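Local atomic coordinates of ribosomal-protein-alanine acetyltransferase (Escherichia coli O157:H7, PDB entry 5ISV), a protein that probably acetylates the N-terminal alanine of ribosomal protein bS18, taking the acetyl group from acetyl-CoA. Residues E103-N108 against G135-I140. Residues are numbered along the deposited sequence; the frame is centred on the assembly and turned at random.
Sequences EVRASN and GREDAI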
loop_
_atom_site.group_PDB
_atom_site.type_symbol
_atom_site.label_atom_id
_atom_site.label_comp_id
_atom_site.label_asym_id
_atom_site.label_seq_id
_atom_site.Cartn_x
_atom_site.Cartn_y
_atom_site.Cartn_z
ATOM N N GLU A 103 1.133 -3.968 -6.646
ATOM C CA GLU A 103 0.544 -4.958 -7.522
ATOM C C GLU A 103 -0.962 -4.985 -7.242
ATOM O O GLU A 103 -1.368 -4.912 -6.062
ATOM C CB GLU A 103 1.143 -6.316 -7.169
ATOM C CG GLU A 103 1.579 -7.133 -8.315
ATOM C CD GLU A 103 2.487 -8.285 -7.921
ATOM O OE1 GLU A 103 2.378 -8.797 -6.798
ATOM O OE2 GLU A 103 3.316 -8.679 -8.751
ATOM N N VAL A 104 -1.775 -5.048 -8.281
ATOM C CA VAL A 104 -3.220 -5.029 -8.120
ATOM C C VAL A 104 -3.866 -6.020 -9.070
ATOM O O VAL A 104 -3.472 -6.146 -10.227
ATOM C CB VAL A 104 -3.774 -3.571 -8.295
ATOM C CG1 VAL A 104 -3.367 -2.956 -9.607
ATOM C CG2 VAL A 104 -5.290 -3.499 -8.153
ATOM N N ARG A 105 -4.842 -6.771 -8.592
ATOM C CA ARG A 105 -5.677 -7.622 -9.428
ATOM C C ARG A 105 -6.304 -6.837 -10.561
ATOM O O ARG A 105 -6.893 -5.775 -10.329
ATOM C CB ARG A 105 -6.754 -8.286 -8.565
ATOM C CG ARG A 105 -6.190 -9.396 -7.734
ATOM C CD ARG A 105 -7.066 -9.785 -6.566
ATOM N NE ARG A 105 -6.573 -10.953 -5.870
ATOM C CZ ARG A 105 -6.832 -12.217 -6.208
ATOM N NH1 ARG A 105 -7.602 -12.501 -7.252
ATOM N NH2 ARG A 105 -6.304 -13.208 -5.497
ATOM N N ALA A 106 -6.218 -7.346 -11.786
ATOM C CA ALA A 106 -6.707 -6.613 -12.962
ATOM C C ALA A 106 -8.208 -6.269 -12.911
ATOM O O ALA A 106 -8.647 -5.318 -13.546
ATOM C CB ALA A 106 -6.408 -7.412 -14.206
ATOM N N SER A 107 -8.988 -7.072 -12.182
ATOM C CA SER A 107 -10.435 -6.844 -12.113
ATOM C C SER A 107 -10.802 -5.678 -11.202
ATOM O O SER A 107 -11.961 -5.254 -11.221
ATOM C CB SER A 107 -11.156 -8.079 -11.613
ATOM O OG SER A 107 -10.679 -8.466 -10.338
ATOM N N ASN A 108 -9.857 -5.159 -10.420
ATOM C CA ASN A 108 -10.154 -4.042 -9.525
ATOM C C ASN A 108 -9.986 -2.725 -10.274
ATOM O O ASN A 108 -9.067 -1.934 -10.013
ATOM C CB ASN A 108 -9.312 -4.094 -8.251
ATOM C CG ASN A 108 -9.872 -3.230 -7.144
ATOM O OD1 ASN A 108 -10.626 -2.256 -7.379
ATOM N ND2 ASN A 108 -9.532 -3.587 -5.926
ATOM N N GLY A 135 -11.054 -19.082 -11.726
ATOM C CA GLY A 135 -9.819 -19.636 -12.282
ATOM C C GLY A 135 -8.616 -18.767 -11.914
ATOM O O GLY A 135 -8.138 -18.844 -10.790
ATOM N N ARG A 136 -8.128 -17.935 -12.847
ATOM C CA ARG A 136 -6.964 -17.049 -12.608
ATOM C C ARG A 136 -7.167 -15.641 -13.209
ATOM O O ARG A 136 -7.986 -15.470 -14.099
ATOM C CB ARG A 136 -5.683 -17.704 -13.125
ATOM C CG ARG A 136 -5.413 -19.053 -12.445
ATOM C CD ARG A 136 -3.958 -19.388 -12.417
ATOM N NE ARG A 136 -3.174 -18.620 -11.451
ATOM C CZ ARG A 136 -3.065 -18.855 -10.142
ATOM N NH1 ARG A 136 -2.237 -18.100 -9.436
ATOM N NH2 ARG A 136 -3.776 -19.796 -9.524
ATOM N N GLU A 137 -6.481 -14.633 -12.671
ATOM C CA GLU A 137 -6.527 -13.279 -13.234
ATOM C C GLU A 137 -5.152 -12.630 -13.191
ATOM O O GLU A 137 -4.282 -13.009 -12.387
ATOM C CB GLU A 137 -7.593 -12.394 -12.536
ATOM C CG GLU A 137 -7.260 -11.861 -11.147
ATOM C CD GLU A 137 -8.289 -10.855 -10.637
ATOM O OE1 GLU A 137 -8.579 -10.909 -9.436
ATOM O OE2 GLU A 137 -8.756 -10.008 -11.426
ATOM N N ASP A 138 -4.972 -11.656 -14.065
ATOM C CA ASP A 138 -3.718 -10.957 -14.182
ATOM C C ASP A 138 -3.475 -10.056 -12.976
ATOM O O ASP A 138 -4.421 -9.562 -12.305
ATOM C CB ASP A 138 -3.684 -10.108 -15.446
ATOM C CG ASP A 138 -3.769 -10.923 -16.758
ATOM O OD1 ASP A 138 -3.726 -12.179 -16.772
ATOM O OD2 ASP A 138 -3.933 -10.257 -17.796
ATOM N N ALA A 139 -2.207 -9.835 -12.703
ATOM C CA ALA A 139 -1.716 -8.786 -11.820
ATOM C C ALA A 139 -1.225 -7.632 -12.664
ATOM O O ALA A 139 -0.642 -7.831 -13.730
ATOM C CB ALA A 139 -0.579 -9.311 -10.976
ATOM N N ILE A 140 -1.524 -6.409 -12.235
ATOM C CA ILE A 140 -0.980 -5.217 -12.866
ATOM C C ILE A 140 0.037 -4.697 -11.898
ATOM O O ILE A 140 -0.309 -4.443 -10.723
ATOM C CB ILE A 140 -2.046 -4.109 -13.113
ATOM C CG1 ILE A 140 -3.282 -4.660 -13.828
ATOM C CG2 ILE A 140 -1.431 -2.948 -13.873
ATOM C CD1 ILE A 140 -3.020 -5.284 -15.168
#
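Glu137 lays its carboxylate against the flank of Arg105 and the backbone and hydroxyl of Ser107, in the type I turn Arg105-Asn108, where strand 99-105 of the GNAT fold pairs antiparallel with strand 136-145. With CG turned in over its own backbone, flanked by N and C (chi1 75°), the extended chain carries OE2 to Ser107 and OE1 along the Arg105 side chain. OE2 accepts twice, from Ser107 OG at 2.7 Å through the syn lone pair and from Ser107 N at 3.0 Å, the latter tilted from the carboxylate plane. OE1 uses its anti lone pair for a salt bridge with Arg105 NH1 (2.9 Å), entering at the guanidinium edge with the two planes 62° apart. NH1 also bonds Pro131 O, and Phe25 makes a cation-pi contact with this arginine. Within the turn, Ala106 N donates to Asp138 O at 2.9 Å; in the strands before it Val104 and Ile140 form a hydrogen-bonded pair. On their face of the sheet Val104 CG1 leans on Ile140 CB (3.9 Å). Three hydrogen bonds, from Ala106 N, Ser107 N and Ser107 OG, thus join strand 136-145 to the turn leading into helix 109-117, whose N-cap, Asn108, is predicted to bind acetyl-CoA. Glu103, the predicted proton acceptor, salt-bridges Arg126 through OE2; its CA makes a CH...O contact of 3.4 Å with Ile140 O, which also accepts from Val104 N at 2.9 Å.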